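Long-range contacts in NADH dehydrogenase, putative (Plasmodium falciparum, PDB 5JWC), which probably passes electrons from NADH through a bound FAD to ubiquinone, as a type II NADH dehydrogenase of the malaria parasite: residues I31-S36 with Y131-V136; D53-S58 with N99-E104. All blocks are in the same frame, centred on the assembly; numbering follows the deposited sequence.

Interaction 1. Residues I31-S36 with Y131-V136; sequences IIILGS and YLIIAV. With FAD (flavin-adenine dinucleotide), chain C.
Ile32 and Leu132 sit side by side on neighbouring parallel strands, 31-34 and 131-134, in the core of the Rossmann-type FAD-binding domain. The backbones are laced by bonds given in turn by each strand: Ile32 N donates to Tyr131 O, Ile133 N to Ile32 O, and Leu34 N to Ile133 O, the middle bond almost straight at 177°. On the face carrying Ile32 and Leu34, one methyl of Leu132 does most of the touching. Leu132 swings CG away from its own backbone N (chi1 -176°), which carries CD1 over to the other strand, 3.7 Å from Ile32 CG2 and 3.8 Å from Leu34 CG. Both Ile32 and Leu34 are thus touched by the one methyl, and their side chains lie at a slant to that of Leu132. On the other face, which carries Ile31, Ile33, Ile133 and Tyr131, Ile31 turns CG2 toward Ile133, whose CG1 lies 3.6 Å from it, and Tyr131 brings its CB near Ile31 while its ring reaches out to an edge-to-face contact with Phe438.

Beyond the strands both chains turn to the cofactor. Ala135 N still bonds to Leu34 O, at a more bent 133°. Gly35 opens the probable GxGxxG turn; its backbone angles, and the Ala135 carbonyl close by, leave no room for a CB. Val136 is shared: CG1 packs 3.8 Å from Leu34 CB and also lies against the adenine, at FAD C5A. Ser36 faces away from the partner strand, its OG held by Ser58 and Arg60, while its backbone N donates a 3.1 Å hydrogen bond to the ribose hydroxyl FAD O3B.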
# COMPACT_ATOMS: atom_id res chain seq x y z
N ILE A 31 -23.11 16.27 19.43
CA ILE A 31 -22.29 17.00 18.47
C ILE A 31 -21.95 16.08 17.29
O ILE A 31 -21.36 15.02 17.48
CB ILE A 31 -20.97 17.51 19.08
CG1 ILE A 31 -21.21 18.37 20.31
CG2 ILE A 31 -20.18 18.27 18.03
CD1 ILE A 31 -19.93 18.70 21.08
N ILE A 32 -22.34 16.49 16.09
CA ILE A 32 -21.89 15.80 14.89
C ILE A 32 -20.74 16.60 14.27
O ILE A 32 -20.87 17.80 14.03
CB ILE A 32 -23.01 15.62 13.86
CG1 ILE A 32 -24.09 14.65 14.37
CG2 ILE A 32 -22.44 15.13 12.54
CD1 ILE A 32 -25.10 14.28 13.32
N ILE A 33 -19.62 15.93 14.03
CA ILE A 33 -18.49 16.52 13.32
C ILE A 33 -18.48 16.01 11.88
O ILE A 33 -18.47 14.79 11.66
CB ILE A 33 -17.16 16.15 13.98
CG1 ILE A 33 -17.17 16.51 15.45
CG2 ILE A 33 -15.97 16.81 13.25
CD1 ILE A 33 -16.10 15.75 16.21
N LEU A 34 -18.50 16.91 10.91
CA LEU A 34 -18.40 16.48 9.53
C LEU A 34 -16.97 16.66 9.07
O LEU A 34 -16.47 17.78 9.01
CB LEU A 34 -19.33 17.28 8.62
CG LEU A 34 -20.81 17.27 8.97
CD1 LEU A 34 -21.58 18.04 7.88
CD2 LEU A 34 -21.30 15.82 9.11
N GLY A 35 -16.31 15.55 8.73
CA GLY A 35 -14.95 15.60 8.20
C GLY A 35 -13.96 15.00 9.17
O GLY A 35 -14.03 15.22 10.40
N SER A 36 -13.03 14.22 8.63
CA SER A 36 -11.99 13.59 9.43
C SER A 36 -10.61 14.18 9.10
O SER A 36 -9.61 13.48 9.05
CB SER A 36 -11.98 12.07 9.20
OG SER A 36 -11.98 11.74 7.81
N TYR A 131 -25.56 20.05 18.05
CA TYR A 131 -24.58 20.95 17.43
C TYR A 131 -23.95 20.28 16.24
O TYR A 131 -23.69 19.07 16.25
CB TYR A 131 -23.49 21.35 18.41
CG TYR A 131 -23.96 22.08 19.64
CD1 TYR A 131 -24.22 23.44 19.61
CD2 TYR A 131 -24.15 21.40 20.83
CE1 TYR A 131 -24.65 24.11 20.75
CE2 TYR A 131 -24.58 22.04 21.96
CZ TYR A 131 -24.83 23.39 21.92
OH TYR A 131 -25.26 24.02 23.07
N LEU A 132 -23.66 21.07 15.21
CA LEU A 132 -23.02 20.58 14.01
C LEU A 132 -21.71 21.34 13.76
O LEU A 132 -21.70 22.58 13.67
CB LEU A 132 -23.95 20.72 12.83
CG LEU A 132 -23.47 20.15 11.50
CD1 LEU A 132 -23.25 18.63 11.57
CD2 LEU A 132 -24.45 20.53 10.40
N ILE A 133 -20.61 20.60 13.65
CA ILE A 133 -19.31 21.19 13.32
C ILE A 133 -18.93 20.86 11.88
O ILE A 133 -18.54 19.73 11.56
CB ILE A 133 -18.20 20.68 14.25
CG1 ILE A 133 -18.70 20.55 15.70
CG2 ILE A 133 -16.96 21.58 14.14
CD1 ILE A 133 -19.11 21.86 16.35
N ILE A 134 -19.07 21.82 10.98
CA ILE A 134 -18.77 21.54 9.58
C ILE A 134 -17.28 21.75 9.28
O ILE A 134 -16.75 22.86 9.38
CB ILE A 134 -19.62 22.40 8.64
CG1 ILE A 134 -21.12 22.27 9.00
CG2 ILE A 134 -19.33 22.06 7.16
CD1 ILE A 134 -22.04 23.07 8.07
N ALA A 135 -16.61 20.66 8.94
CA ALA A 135 -15.18 20.70 8.65
C ALA A 135 -14.87 19.83 7.43
O ALA A 135 -13.99 18.96 7.49
CB ALA A 135 -14.39 20.22 9.86
N VAL A 136 -15.58 20.07 6.34
CA VAL A 136 -15.50 19.20 5.15
C VAL A 136 -14.42 19.59 4.17
O VAL A 136 -14.27 18.98 3.11
CB VAL A 136 -16.84 19.16 4.40
CG1 VAL A 136 -17.92 18.59 5.33
CG2 VAL A 136 -17.23 20.58 3.89
PA FAD C . -9.29 18.46 5.27
O1A FAD C . -9.04 18.26 3.80
O2A FAD C . -8.09 18.26 6.12
O5B FAD C . -10.49 17.51 5.76
C5B FAD C . -11.76 17.52 5.14
C4B FAD C . -12.46 16.25 5.58
O4B FAD C . -13.83 16.32 5.22
C3B FAD C . -11.87 15.02 4.89
O3B FAD C . -11.81 13.96 5.82
C2B FAD C . -12.92 14.66 3.86
O2B FAD C . -12.92 13.27 3.60
C1B FAD C . -14.17 15.10 4.60
N9A FAD C . -15.35 15.35 3.76
C8A FAD C . -15.38 15.89 2.49
N7A FAD C . -16.68 15.96 2.11
C5A FAD C . -17.46 15.48 3.11
C6A FAD C . -18.84 15.34 3.23
N6A FAD C . -19.64 15.77 2.26
N1A FAD C . -19.35 14.82 4.40
C2A FAD C . -18.51 14.45 5.43
N3A FAD C . -17.14 14.60 5.30
C4A FAD C . -16.63 15.10 4.15
N1 FAD C . -1.18 23.35 5.54
C2 FAD C . -0.22 23.84 6.38
O2 FAD C . -0.55 24.59 7.30
N3 FAD C . 1.11 23.49 6.23
C4 FAD C . 1.51 22.64 5.24
O4 FAD C . 2.70 22.33 5.14
C4X FAD C . 0.54 22.12 4.38
N5 FAD C . 0.89 21.26 3.37
C5X FAD C . -0.09 20.76 2.52
C6 FAD C . 0.25 19.87 1.52
C7 FAD C . -0.71 19.35 0.66
C7M FAD C . -0.28 18.40 -0.44
C8 FAD C . -2.04 19.71 0.81
C8M FAD C . -3.10 19.17 -0.10
C9 FAD C . -2.39 20.60 1.83
C9A FAD C . -1.42 21.12 2.69
N10 FAD C . -1.77 22.00 3.70
C10 FAD C . -0.80 22.48 4.54
C1' FAD C . -3.18 22.46 3.89
C2' FAD C . -4.04 21.61 4.79
O2' FAD C . -4.04 20.29 4.30
C3' FAD C . -5.46 22.14 4.68
O3' FAD C . -5.50 23.52 4.96
C4' FAD C . -6.29 21.35 5.69
O4' FAD C . -6.45 20.07 5.14
C5' FAD C . -7.64 21.98 5.97
O5' FAD C . -8.27 21.20 6.97
P FAD C . -9.83 20.83 6.82
O1P FAD C . -10.27 20.09 8.06
O2P FAD C . -10.56 22.12 6.56
O3P FAD C . -9.92 19.93 5.48

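Interaction 2. Residues D53-S58 with N99-E104; sequences DVTLIS and NYLQLE. With FAD (flavin-adenine dinucleotide), chain C.
Ser58 O receives two donors from segment 99-104: the phenol of Tyr100, whose OH gives a short 2.7 Å hydrogen bond, and the amide of Leu103, whose N makes only a weak one at 3.3 Å. The phenol comes in tilted 34° from the carbonyl plane. Tyr100 can get there because its CG is turned away from its own N (chi1 165°), laying the ring forward along strand 53-57; on the way CD1 passes 3.1 Å from Leu56 O and rests 3.8 Å from the Leu56 CD2 methyl. The ring is thus held by the hydroxyl at one end and by Leu56 along its CD1-CE1 side, and Glu173 of the second subunit also packs on the Tyr100 side chain.

Strands 53-57 and 99-101 run parallel, with Asn99 N bonded to Val54 O, Leu56 N to Asn99 O and Leu101 N to Leu56 O. On the opposite face to Tyr100, Thr55 sets OG1 3.8 Å from Asn99 CB. Farther along, Ile57 crosses Leu103 at a slant, its CG2 lying 3.8 Å from Leu103 CB; an inverse gamma turn centred on Gln102 bends the chain there. Ser58 OG, bonded to Ser36 OG and Arg60 N, faces the adenosine ribose, and Glu104 CG lies 3.7 Å from FAD N6A. Two neighbouring parallel strands meeting the adenosine where 53-57 ends and where 99-109 is interrupted, as here, fit the Rossmann-type FAD site of this family.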
# COMPACT_ATOMS: atom_id res chain seq x y z
N ASP A 53 -22.05 13.81 23.57
CA ASP A 53 -22.14 12.62 22.74
C ASP A 53 -21.69 12.98 21.33
O ASP A 53 -22.42 13.63 20.57
CB ASP A 53 -23.56 12.06 22.72
CG ASP A 53 -23.67 10.82 21.86
OD1 ASP A 53 -22.92 9.85 22.11
OD2 ASP A 53 -24.50 10.82 20.93
N VAL A 54 -20.48 12.55 20.99
CA VAL A 54 -19.82 13.01 19.77
C VAL A 54 -19.78 11.94 18.70
O VAL A 54 -19.30 10.83 18.94
CB VAL A 54 -18.38 13.45 20.06
CG1 VAL A 54 -17.68 13.94 18.78
CG2 VAL A 54 -18.36 14.51 21.17
N THR A 55 -20.28 12.29 17.51
CA THR A 55 -20.13 11.41 16.36
C THR A 55 -19.41 12.13 15.23
O THR A 55 -19.80 13.23 14.83
CB THR A 55 -21.51 10.90 15.86
OG1 THR A 55 -22.21 10.27 16.94
CG2 THR A 55 -21.33 9.89 14.75
N LEU A 56 -18.33 11.52 14.73
CA LEU A 56 -17.67 12.06 13.57
C LEU A 56 -18.14 11.31 12.34
O LEU A 56 -18.19 10.07 12.31
CB LEU A 56 -16.14 11.99 13.71
CG LEU A 56 -15.34 12.78 12.67
CD1 LEU A 56 -14.00 13.25 13.33
CD2 LEU A 56 -15.05 11.97 11.42
N ILE A 57 -18.48 12.09 11.32
CA ILE A 57 -18.99 11.55 10.09
C ILE A 57 -18.11 12.00 8.93
O ILE A 57 -17.92 13.19 8.70
CB ILE A 57 -20.44 12.03 9.87
CG1 ILE A 57 -21.32 11.51 10.99
CG2 ILE A 57 -20.95 11.52 8.56
CD1 ILE A 57 -22.71 12.04 10.94
N SER A 58 -17.58 11.03 8.19
CA SER A 58 -16.72 11.31 7.05
C SER A 58 -16.63 10.09 6.16
O SER A 58 -16.66 8.97 6.68
CB SER A 58 -15.33 11.72 7.52
OG SER A 58 -14.47 11.87 6.42
N ASN A 99 -18.03 8.28 18.71
CA ASN A 99 -18.46 7.38 17.66
C ASN A 99 -18.00 7.87 16.30
O ASN A 99 -17.74 9.06 16.11
CB ASN A 99 -19.98 7.28 17.67
CG ASN A 99 -20.51 6.84 19.03
OD1 ASN A 99 -20.56 5.65 19.32
ND2 ASN A 99 -20.85 7.82 19.87
N TYR A 100 -17.91 6.95 15.34
CA TYR A 100 -17.57 7.32 13.98
C TYR A 100 -18.45 6.56 13.00
O TYR A 100 -18.68 5.37 13.17
CB TYR A 100 -16.08 7.06 13.68
CG TYR A 100 -15.81 7.08 12.18
CD1 TYR A 100 -15.81 8.28 11.47
CD2 TYR A 100 -15.65 5.90 11.47
CE1 TYR A 100 -15.60 8.31 10.09
CE2 TYR A 100 -15.45 5.91 10.11
CZ TYR A 100 -15.43 7.11 9.41
OH TYR A 100 -15.22 7.08 8.05
N LEU A 101 -18.90 7.23 11.95
CA LEU A 101 -19.72 6.60 10.92
C LEU A 101 -19.14 6.92 9.55
O LEU A 101 -18.85 8.08 9.26
CB LEU A 101 -21.18 7.09 11.00
CG LEU A 101 -21.99 6.64 12.20
CD1 LEU A 101 -23.39 7.27 12.15
CD2 LEU A 101 -22.07 5.10 12.25
N GLN A 102 -18.95 5.91 8.71
CA GLN A 102 -18.41 6.16 7.39
C GLN A 102 -19.51 6.55 6.43
O GLN A 102 -20.07 5.71 5.72
CB GLN A 102 -17.65 4.95 6.86
CG GLN A 102 -16.90 5.28 5.58
CD GLN A 102 -15.89 4.21 5.22
OE1 GLN A 102 -14.72 4.52 4.96
NE2 GLN A 102 -16.32 2.97 5.20
N LEU A 103 -19.80 7.84 6.39
CA LEU A 103 -20.86 8.36 5.57
C LEU A 103 -20.41 9.67 4.94
O LEU A 103 -19.56 10.36 5.51
CB LEU A 103 -22.12 8.60 6.41
CG LEU A 103 -22.77 7.40 7.10
CD1 LEU A 103 -23.79 7.90 8.10
CD2 LEU A 103 -23.43 6.51 6.05
N GLU A 104 -21.00 10.00 3.80
CA GLU A 104 -20.83 11.30 3.17
C GLU A 104 -22.09 12.15 3.43
O GLU A 104 -23.20 11.72 3.11
CB GLU A 104 -20.59 11.13 1.67
CG GLU A 104 -20.60 12.42 0.90
CD GLU A 104 -20.66 12.22 -0.61
OE1 GLU A 104 -20.13 11.20 -1.11
OE2 GLU A 104 -21.26 13.08 -1.29
PA FAD C . -9.29 18.46 5.27
O1A FAD C . -9.04 18.26 3.80
O2A FAD C . -8.09 18.26 6.12
O5B FAD C . -10.49 17.51 5.76
C5B FAD C . -11.76 17.52 5.14
C4B FAD C . -12.46 16.25 5.58
O4B FAD C . -13.83 16.32 5.22
C3B FAD C . -11.87 15.02 4.89
O3B FAD C . -11.81 13.96 5.82
C2B FAD C . -12.92 14.66 3.86
O2B FAD C . -12.92 13.27 3.60
C1B FAD C . -14.17 15.10 4.60
N9A FAD C . -15.35 15.35 3.76
C8A FAD C . -15.38 15.89 2.49
N7A FAD C . -16.68 15.96 2.11
C5A FAD C . -17.46 15.48 3.11
C6A FAD C . -18.84 15.34 3.23
N6A FAD C . -19.64 15.77 2.26
N1A FAD C . -19.35 14.82 4.40
C2A FAD C . -18.51 14.45 5.43
N3A FAD C . -17.14 14.60 5.30
C4A FAD C . -16.63 15.10 4.15
N1 FAD C . -1.18 23.35 5.54
C2 FAD C . -0.22 23.84 6.38
O2 FAD C . -0.55 24.59 7.30
N3 FAD C . 1.11 23.49 6.23
C4 FAD C . 1.51 22.64 5.24
O4 FAD C . 2.70 22.33 5.14
C4X FAD C . 0.54 22.12 4.38
N5 FAD C . 0.89 21.26 3.37
C5X FAD C . -0.09 20.76 2.52
C6 FAD C . 0.25 19.87 1.52
C7 FAD C . -0.71 19.35 0.66
C7M FAD C . -0.28 18.40 -0.44
C8 FAD C . -2.04 19.71 0.81
C8M FAD C . -3.10 19.17 -0.10
C9 FAD C . -2.39 20.60 1.83
C9A FAD C . -1.42 21.12 2.69
N10 FAD C . -1.77 22.00 3.70
C10 FAD C . -0.80 22.48 4.54
C1' FAD C . -3.18 22.46 3.89
C2' FAD C . -4.04 21.61 4.79
O2' FAD C . -4.04 20.29 4.30
C3' FAD C . -5.46 22.14 4.68
O3' FAD C . -5.50 23.52 4.96
C4' FAD C . -6.29 21.35 5.69
O4' FAD C . -6.45 20.07 5.14
C5' FAD C . -7.64 21.98 5.97
O5' FAD C . -8.27 21.20 6.97
P FAD C . -9.83 20.83 6.82
O1P FAD C . -10.27 20.09 8.06
O2P FAD C . -10.56 22.12 6.56
O3P FAD C . -9.92 19.93 5.48

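Interactions 1 and 2 belong to one mixed sheet, their centres about 8 Å apart, and are joined where strands 30-34 and 53-57 run side by side. There Ile33 probably hydrogen-bonds through its N to Thr55 O and through its O to Ile57 N, and Ile32 packs on Ile57. Across the sheet the order is 99-109, 53-57, 30-34, 131-134, whereas along the chain interaction 2 is nested within the loop that interaction 1 closes. All four segments bring their C-terminal ends to the adenosine half of FAD, which the two contacts meet from adjoining strands, so together they build one wall of the cofactor site.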